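Local coordinates for protein synthesis inhibitor I (Hordeum vulgare, PDB 4FBC) that belongs to the plant ribosome-inactivating proteins and holds adenosine monophosphate in a pocket lined by backbone and side-chain groups, at residues 174-186 with 249-261. The protein carries 3 engineered substitutions. Residues are numbered along the deposited sequence; the frame is centred on the assembly and turned at random.
Sequences VNEATRFQTVSGF and VQAANTLGILLFV. With AMP (adenosine monophosphate), chain E.
Arg179 O is gripped by two successive amides from the other segment, Gly256 N at 2.7 Å and Ile257 N at 3.2 Å, both reaching it from the same face of its carbonyl plane. This is the kink of the ribosome-inactivating protein fold where helix 157-179 ends, helix 181-190 begins, and the chain leaving helix 248-254 is bridged to Phe180 between them. A single backbone bridge pairs Phe180 with Leu255: Gln181 N, at the start of its helix, donates a hydrogen bond to Thr254 O over 2.8 Å, and Phe180 CA makes a C-H...O contact with the same oxygen. Gly256, with no side chain, lets its CA lie 3.6 Å from Thr178 O.

Gln181 is long and polar enough to follow the end of helix 248-254. With CG anti to its carbonyl carbon (chi1 -57°) and the chain extended beyond, its amide comes to the end of that helix, where Gln181 NE2 donates at 3.3 Å, from above the carbonyl plane, to O of Leu255, the first residue past the helix. Leu255 O is also bonded by Arg49, while a water joins Asn253 OD1 to Gln181 OE1, weakly at the latter. On the next residue, Thr182 CG2 packs against Thr254 CG2 at 3.9 Å, each beta-branched threonine putting a methyl into the contact, and Phe180 CE1 makes an oblique apolar contact with Leu255 CD2.

Arg179 turns its side chain from the bridge into the nucleotide pocket. Glu176 holds NH1 by a salt bridge and Asn86 O takes NH2, which probably steadies the guanidinium's rotation. Adenosine monophosphate offers O2' over one face of that group, and Arg179 NH1 donates to N3 of the base at 3.2 Å, the acceptor lying in the guanidinium plane.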
ATOM      1  N   VAL A 174      -4.344   0.097   4.646  1.00 14.28           N
ATOM      2  CA  VAL A 174      -4.075  -1.022   3.750  1.00 13.33           C
ATOM      3  C   VAL A 174      -2.729  -0.854   3.036  1.00 14.14           C
ATOM      4  O   VAL A 174      -1.796  -1.612   3.278  1.00 13.40           O
ATOM      5  CB  VAL A 174      -5.213  -1.228   2.722  1.00 15.35           C
ATOM      6  CG1 VAL A 174      -4.884  -2.372   1.772  1.00 13.28           C
ATOM      7  CG2 VAL A 174      -6.532  -1.504   3.432  1.00 15.70           C
ATOM      8  N   ASN A 175      -2.620   0.135   2.153  1.00 14.13           N
ATOM      9  CA  ASN A 175      -1.406   0.261   1.342  1.00 16.72           C
ATOM     10  C   ASN A 175      -0.139   0.598   2.119  1.00 14.69           C
ATOM     11  O   ASN A 175       0.885  -0.074   1.944  1.00 15.24           O
ATOM     12  CB  ASN A 175      -1.613   1.272   0.207  1.00 14.92           C
ATOM     13  CG  ASN A 175      -2.873   1.009  -0.559  1.00 17.31           C
ATOM     14  OD1 ASN A 175      -3.964   1.059   0.001  1.00 16.83           O
ATOM     15  ND2 ASN A 175      -2.740   0.723  -1.853  1.00 16.97           N
ATOM     16  N   GLU A 176      -0.191   1.622   2.976  1.00 14.09           N
ATOM     17  CA  GLU A 176       1.002   1.994   3.730  1.00 14.44           C
ATOM     18  C   GLU A 176       1.321   0.924   4.769  1.00 15.63           C
ATOM     19  O   GLU A 176       2.490   0.659   5.062  1.00 14.57           O
ATOM     20  CB  GLU A 176       0.867   3.370   4.401  1.00 15.42           C
ATOM     21  CG  GLU A 176       0.421   4.519   3.472  1.00 14.29           C
ATOM     22  CD  GLU A 176       1.326   4.737   2.256  1.00 18.22           C
ATOM     23  OE1 GLU A 176       2.450   4.186   2.203  1.00 18.97           O
ATOM     24  OE2 GLU A 176       0.902   5.484   1.339  1.00 19.66           O
ATOM     25  N   ALA A 177       0.272   0.310   5.309  1.00 14.56           N
ATOM     26  CA  ALA A 177       0.440  -0.815   6.235  1.00 15.30           C
ATOM     27  C   ALA A 177       1.206  -1.954   5.564  1.00 13.67           C
ATOM     28  O   ALA A 177       2.092  -2.562   6.165  1.00 13.05           O
ATOM     29  CB  ALA A 177      -0.914  -1.298   6.705  1.00 14.61           C
ATOM     30  N   THR A 178       0.864  -2.252   4.317  1.00 13.93           N
ATOM     31  CA  THR A 178       1.589  -3.279   3.560  1.00 13.15           C
ATOM     32  C   THR A 178       3.059  -2.880   3.374  1.00 13.72           C
ATOM     33  O   THR A 178       3.976  -3.685   3.587  1.00 11.92           O
ATOM     34  CB  THR A 178       0.902  -3.532   2.200  1.00 13.93           C
ATOM     35  OG1 THR A 178      -0.416  -4.065   2.416  1.00 16.17           O
ATOM     36  CG2 THR A 178       1.698  -4.503   1.356  1.00 14.06           C
ATOM     37  N   ARG A 179       3.292  -1.623   2.995  1.00 13.40           N
ATOM     38  CA  ARG A 179       4.651  -1.150   2.755  1.00 12.55           C
ATOM     39  C   ARG A 179       5.546  -1.111   3.991  1.00 13.82           C
ATOM     40  O   ARG A 179       6.751  -1.334   3.885  1.00 12.64           O
ATOM     41  CB  ARG A 179       4.615   0.245   2.145  1.00 14.55           C
ATOM     42  CG  ARG A 179       4.161   0.263   0.692  1.00 16.26           C
ATOM     43  CD  ARG A 179       3.809   1.680   0.289  1.00 16.67           C
ATOM     44  NE  ARG A 179       3.452   1.776  -1.130  1.00 16.43           N
ATOM     45  CZ  ARG A 179       2.614   2.680  -1.625  1.00 20.71           C
ATOM     46  NH1 ARG A 179       2.044   3.562  -0.818  1.00 17.16           N
ATOM     47  NH2 ARG A 179       2.356   2.710  -2.930  1.00 18.48           N
ATOM     48  N   PHE A 180       4.966  -0.811   5.149  1.00 11.72           N
ATOM     49  CA  PHE A 180       5.754  -0.531   6.352  1.00 12.86           C
ATOM     50  C   PHE A 180       5.306  -1.313   7.570  1.00 10.43           C
ATOM     51  O   PHE A 180       4.131  -1.268   7.936  1.00 12.88           O
ATOM     52  CB  PHE A 180       5.681   0.961   6.703  1.00 13.81           C
ATOM     53  CG  PHE A 180       6.236   1.847   5.644  1.00 13.72           C
ATOM     54  CD1 PHE A 180       7.609   1.966   5.478  1.00 15.62           C
ATOM     55  CD2 PHE A 180       5.386   2.542   4.796  1.00 18.18           C
ATOM     56  CE1 PHE A 180       8.126   2.778   4.478  1.00 14.53           C
ATOM     57  CE2 PHE A 180       5.896   3.349   3.801  1.00 15.32           C
ATOM     58  CZ  PHE A 180       7.266   3.467   3.649  1.00 13.56           C
ATOM     59  N   GLN A 181       6.249  -2.009   8.198  1.00 11.53           N
ATOM     60  CA  GLN A 181       5.972  -2.733   9.448  1.00 12.34           C
ATOM     61  C   GLN A 181       5.638  -1.772  10.578  1.00 15.69           C
ATOM     62  O   GLN A 181       4.933  -2.127  11.527  1.00 13.91           O
ATOM     63  CB  GLN A 181       7.174  -3.596   9.852  1.00 12.23           C
ATOM     64  CG  GLN A 181       7.605  -4.609   8.789  1.00 11.52           C
ATOM     65  CD  GLN A 181       8.461  -5.713   9.371  1.00 13.72           C
ATOM     66  OE1 GLN A 181       7.980  -6.524  10.166  1.00 17.11           O
ATOM     67  NE2 GLN A 181       9.737  -5.748   8.994  1.00 12.82           N
ATOM     68  N   THR A 182       6.164  -0.557  10.490  1.00 15.00           N
ATOM     69  CA  THR A 182       5.855   0.463  11.491  1.00 15.20           C
ATOM     70  C   THR A 182       4.369   0.811  11.426  1.00 15.82           C
ATOM     71  O   THR A 182       3.671   0.815  12.450  1.00 16.07           O
ATOM     72  CB  THR A 182       6.679   1.725  11.260  1.00 14.62           C
ATOM     73  OG1 THR A 182       6.668   2.020   9.860  1.00 13.51           O
ATOM     74  CG2 THR A 182       8.123   1.535  11.733  1.00 14.68           C
ATOM     75  N   VAL A 183       3.879   1.092  10.220  1.00 17.23           N
ATOM     76  CA  VAL A 183       2.473   1.438  10.037  1.00 16.82           C
ATOM     77  C   VAL A 183       1.523   0.270  10.343  1.00 16.54           C
ATOM     78  O   VAL A 183       0.492   0.464  10.990  1.00 16.74           O
ATOM     79  CB  VAL A 183       2.214   2.000   8.634  1.00 15.16           C
ATOM     80  CG1 VAL A 183       0.726   2.279   8.427  1.00 15.84           C
ATOM     81  CG2 VAL A 183       3.051   3.276   8.416  1.00 15.23           C
ATOM     82  N   SER A 184       1.865  -0.940   9.901  1.00 13.63           N
ATOM     83  CA  SER A 184       0.984  -2.087  10.135  1.00 15.12           C
ATOM     84  C   SER A 184       0.924  -2.405  11.628  1.00 15.01           C
ATOM     85  O   SER A 184      -0.144  -2.727  12.161  1.00 15.68           O
ATOM     86  CB  SER A 184       1.407  -3.316   9.312  1.00 15.02           C
ATOM     87  OG  SER A 184       2.628  -3.890   9.767  1.00 14.95           O
ATOM     88  N   GLY A 185       2.067  -2.291  12.299  1.00 15.20           N
ATOM     89  CA  GLY A 185       2.123  -2.506  13.737  1.00 16.19           C
ATOM     90  C   GLY A 185       1.314  -1.458  14.493  1.00 18.06           C
ATOM     91  O   GLY A 185       0.626  -1.777  15.468  1.00 18.69           O
ATOM     92  N   PHE A 186       1.411  -0.203  14.055  1.00 15.74           N
ATOM     93  CA  PHE A 186       0.630   0.900  14.634  1.00 20.27           C
ATOM     94  C   PHE A 186      -0.881   0.665  14.498  1.00 22.97           C
ATOM     95  O   PHE A 186      -1.642   0.807  15.470  1.00 22.11           O
ATOM     96  CB  PHE A 186       1.042   2.235  13.989  1.00 21.74           C
ATOM     97  CG  PHE A 186       0.163   3.413  14.377  1.00 22.77           C
ATOM     98  CD1 PHE A 186       0.413   4.130  15.538  1.00 30.50           C
ATOM     99  CD2 PHE A 186      -0.889   3.811  13.557  1.00 24.43           C
ATOM    100  CE1 PHE A 186      -0.390   5.221  15.893  1.00 29.74           C
ATOM    101  CE2 PHE A 186      -1.704   4.896  13.906  1.00 27.34           C
ATOM    102  CZ  PHE A 186      -1.451   5.600  15.071  1.00 25.04           C
ATOM    103  N   VAL A 249      19.664  -2.614  10.102  1.00 18.63           N
ATOM    104  CA  VAL A 249      18.774  -3.442  10.924  1.00 18.87           C
ATOM    105  C   VAL A 249      17.472  -2.695  11.232  1.00 16.77           C
ATOM    106  O   VAL A 249      16.383  -3.271  11.184  1.00 17.51           O
ATOM    107  CB  VAL A 249      19.458  -3.958  12.210  1.00 21.90           C
ATOM    108  CG1 VAL A 249      18.426  -4.467  13.191  1.00 25.23           C
ATOM    109  CG2 VAL A 249      20.444  -5.076  11.880  1.00 21.50           C
ATOM    110  N   GLN A 250      17.569  -1.397  11.500  1.00 16.28           N
ATOM    111  CA  GLN A 250      16.362  -0.606  11.691  1.00 16.09           C
ATOM    112  C   GLN A 250      15.551  -0.491  10.403  1.00 16.53           C
ATOM    113  O   GLN A 250      14.322  -0.543  10.436  1.00 15.12           O
ATOM    114  CB  GLN A 250      16.696   0.786  12.240  1.00 17.06           C
ATOM    115  CG  GLN A 250      17.197   0.769  13.691  1.00 16.99           C
ATOM    116  CD  GLN A 250      17.674   2.132  14.149  1.00 22.12           C
ATOM    117  OE1 GLN A 250      17.795   3.053  13.343  1.00 20.34           O
ATOM    118  NE2 GLN A 250      17.938   2.271  15.448  1.00 25.62           N
ATOM    119  N   ALA A 251      16.241  -0.342   9.273  1.00 16.82           N
ATOM    120  CA  ALA A 251      15.567  -0.281   7.982  1.00 14.97           C
ATOM    121  C   ALA A 251      14.793  -1.575   7.691  1.00 13.78           C
ATOM    122  O   ALA A 251      13.667  -1.519   7.197  1.00 15.04           O
ATOM    123  CB  ALA A 251      16.574   0.002   6.868  1.00 15.81           C
ATOM    124  N   ALA A 252      15.409  -2.720   7.998  1.00 15.50           N
ATOM    125  CA  ALA A 252      14.781  -4.036   7.815  1.00 15.78           C
ATOM    126  C   ALA A 252      13.556  -4.186   8.716  1.00 16.80           C
ATOM    127  O   ALA A 252      12.514  -4.675   8.280  1.00 13.28           O
ATOM    128  CB  ALA A 252      15.780  -5.166   8.071  1.00 16.70           C
ATOM    129  N   ASN A 253      13.672  -3.759   9.970  1.00 14.47           N
ATOM    130  CA  ASN A 253      12.514  -3.775  10.865  1.00 16.76           C
ATOM    131  C   ASN A 253      11.408  -2.815  10.439  1.00 14.03           C
ATOM    132  O   ASN A 253      10.255  -2.988  10.824  1.00 13.50           O
ATOM    133  CB  ASN A 253      12.942  -3.468  12.302  1.00 15.36           C
ATOM    134  CG  ASN A 253      13.567  -4.659  12.981  1.00 16.41           C
ATOM    135  OD1 ASN A 253      13.036  -5.776  12.913  1.00 20.60           O
ATOM    136  ND2 ASN A 253      14.700  -4.443  13.636  1.00 16.69           N
ATOM    137  N   THR A 254      11.754  -1.807   9.639  1.00 14.00           N
ATOM    138  CA  THR A 254      10.785  -0.794   9.224  1.00 13.64           C
ATOM    139  C   THR A 254      10.048  -1.156   7.933  1.00 13.57           C
ATOM    140  O   THR A 254       8.837  -0.932   7.821  1.00 13.20           O
ATOM    141  CB  THR A 254      11.460   0.589   9.078  1.00 12.92           C
ATOM    142  OG1 THR A 254      12.019   0.958  10.346  1.00 15.16           O
ATOM    143  CG2 THR A 254      10.447   1.648   8.626  1.00 14.73           C
ATOM    144  N   LEU A 255      10.771  -1.734   6.975  1.00 13.17           N
ATOM    145  CA  LEU A 255      10.212  -2.032   5.656  1.00 12.24           C
ATOM    146  C   LEU A 255       9.351  -3.299   5.683  1.00 13.30           C
ATOM    147  O   LEU A 255       9.828  -4.375   6.042  1.00 13.91           O
ATOM    148  CB  LEU A 255      11.341  -2.164   4.615  1.00 12.17           C
ATOM    149  CG  LEU A 255      11.978  -0.832   4.190  1.00 13.78           C
ATOM    150  CD1 LEU A 255      13.378  -1.051   3.643  1.00 13.24           C
ATOM    151  CD2 LEU A 255      11.096  -0.114   3.176  1.00 13.78           C
ATOM    152  N   GLY A 256       8.082  -3.160   5.313  1.00 11.62           N
ATOM    153  CA  GLY A 256       7.200  -4.310   5.129  1.00 11.23           C
ATOM    154  C   GLY A 256       7.511  -5.019   3.817  1.00 12.00           C
ATOM    155  O   GLY A 256       7.703  -6.232   3.788  1.00 13.40           O
ATOM    156  N   ILE A 257       7.563  -4.254   2.727  1.00 10.72           N
ATOM    157  CA  ILE A 257       8.009  -4.778   1.428  1.00 10.21           C
ATOM    158  C   ILE A 257       8.649  -3.624   0.678  1.00 10.79           C
ATOM    159  O   ILE A 257       8.149  -2.509   0.741  1.00 13.46           O
ATOM    160  CB  ILE A 257       6.846  -5.455   0.620  1.00 13.36           C
ATOM    161  CG1 ILE A 257       7.365  -6.031  -0.708  1.00 14.38           C
ATOM    162  CG2 ILE A 257       5.654  -4.492   0.418  1.00 13.90           C
ATOM    163  CD1 ILE A 257       6.347  -6.979  -1.404  1.00 12.26           C
ATOM    164  N   LEU A 258       9.779  -3.878   0.025  1.00 13.55           N
ATOM    165  CA  LEU A 258      10.538  -2.807  -0.628  1.00 13.19           C
ATOM    166  C   LEU A 258      10.012  -2.571  -2.038  1.00 12.98           C
ATOM    167  O   LEU A 258       9.667  -3.516  -2.731  1.00 12.58           O
ATOM    168  CB  LEU A 258      12.036  -3.165  -0.718  1.00 14.09           C
ATOM    169  CG  LEU A 258      12.940  -3.058   0.516  1.00 13.72           C
ATOM    170  CD1 LEU A 258      12.617  -4.154   1.539  1.00 12.52           C
ATOM    171  CD2 LEU A 258      14.416  -3.102   0.139  1.00 15.35           C
ATOM    172  N   LEU A 259       9.954  -1.305  -2.453  1.00 12.39           N
ATOM    173  CA  LEU A 259       9.781  -0.975  -3.873  1.00 14.41           C
ATOM    174  C   LEU A 259      11.060  -1.364  -4.595  1.00 15.45           C
ATOM    175  O   LEU A 259      12.159  -1.142  -4.088  1.00 14.22           O
ATOM    176  CB  LEU A 259       9.555   0.530  -4.029  1.00 14.78           C
ATOM    177  CG  LEU A 259       9.406   1.077  -5.459  1.00 14.71           C
ATOM    178  CD1 LEU A 259       8.128   0.564  -6.073  1.00 14.54           C
ATOM    179  CD2 LEU A 259       9.409   2.609  -5.408  1.00 15.94           C
ATOM    180  N   PHE A 260      10.946  -1.959  -5.776  1.00 14.71           N
ATOM    181  CA  PHE A 260      12.160  -2.228  -6.522  1.00 16.02           C
ATOM    182  C   PHE A 260      12.789  -0.907  -6.981  1.00 14.54           C
ATOM    183  O   PHE A 260      12.112  -0.040  -7.531  1.00 16.77           O
ATOM    184  CB  PHE A 260      11.918  -3.134  -7.726  1.00 14.32           C
ATOM    185  CG  PHE A 260      13.169  -3.429  -8.482  1.00 16.65           C
ATOM    186  CD1 PHE A 260      14.056  -4.393  -8.024  1.00 14.96           C
ATOM    187  CD2 PHE A 260      13.494  -2.702  -9.618  1.00 17.56           C
ATOM    188  CE1 PHE A 260      15.243  -4.650  -8.704  1.00 16.06           C
ATOM    189  CE2 PHE A 260      14.678  -2.954 -10.297  1.00 16.41           C
ATOM    190  CZ  PHE A 260      15.544  -3.922  -9.848  1.00 16.12           C
ATOM    191  N   VAL A 261      14.084  -0.769  -6.739  1.00 16.79           N
ATOM    192  CA  VAL A 261      14.840   0.369  -7.242  1.00 16.57           C
ATOM    193  C   VAL A 261      16.140  -0.110  -7.885  1.00 17.18           C
ATOM    194  O   VAL A 261      16.843  -0.966  -7.333  1.00 17.43           O
ATOM    195  CB  VAL A 261      15.194   1.356  -6.115  1.00 17.63           C
ATOM    196  CG1 VAL A 261      15.849   2.607  -6.716  1.00 19.55           C
ATOM    197  CG2 VAL A 261      13.969   1.738  -5.313  1.00 15.81           C
TER
HETATM  198  P   AMP E 301       4.794   9.726  -7.283  1.00 64.40           P
HETATM  199  O1P AMP E 301       3.691  10.765  -7.297  1.00 54.92           O
HETATM  200  O2P AMP E 301       6.229  10.201  -7.372  1.00 55.05           O
HETATM  201  O3P AMP E 301       4.535   8.697  -8.365  1.00 44.30           O
HETATM  202  O5' AMP E 301       4.621   8.784  -6.006  1.00 47.54           O
HETATM  203  C5' AMP E 301       5.385   8.994  -4.826  1.00 42.52           C
HETATM  204  C4' AMP E 301       4.939   8.072  -3.717  1.00 33.85           C
HETATM  205  O4' AMP E 301       3.597   8.434  -3.295  1.00 37.03           O
HETATM  206  C3' AMP E 301       4.831   6.597  -4.086  1.00 36.45           C
HETATM  207  O3' AMP E 301       6.077   5.917  -4.036  1.00 36.58           O
HETATM  208  C2' AMP E 301       3.804   6.070  -3.091  1.00 34.10           C
HETATM  209  O2' AMP E 301       4.416   5.826  -1.825  1.00 29.63           O
HETATM  210  C1' AMP E 301       2.864   7.275  -2.956  1.00 33.88           C
HETATM  211  N9  AMP E 301       1.687   7.185  -3.853  1.00 30.22           N
HETATM  212  C8  AMP E 301       1.427   7.993  -4.908  1.00 32.33           C
HETATM  213  N7  AMP E 301       0.260   7.662  -5.523  1.00 31.81           N
HETATM  214  C5  AMP E 301      -0.263   6.617  -4.844  1.00 27.44           C
HETATM  215  C6  AMP E 301      -1.487   5.776  -4.944  1.00 27.68           C
HETATM  216  N6  AMP E 301      -2.405   5.992  -5.925  1.00 24.52           N
HETATM  217  N1  AMP E 301      -1.653   4.789  -4.021  1.00 23.20           N
HETATM  218  C2  AMP E 301      -0.744   4.562  -3.047  1.00 21.64           C
HETATM  219  N3  AMP E 301       0.381   5.288  -2.893  1.00 25.91           N
HETATM  220  C4  AMP E 301       0.672   6.315  -3.740  1.00 30.31           C
HETATM  221  O   HOH W   1       9.938  -6.182  12.843  1.00 36.06           O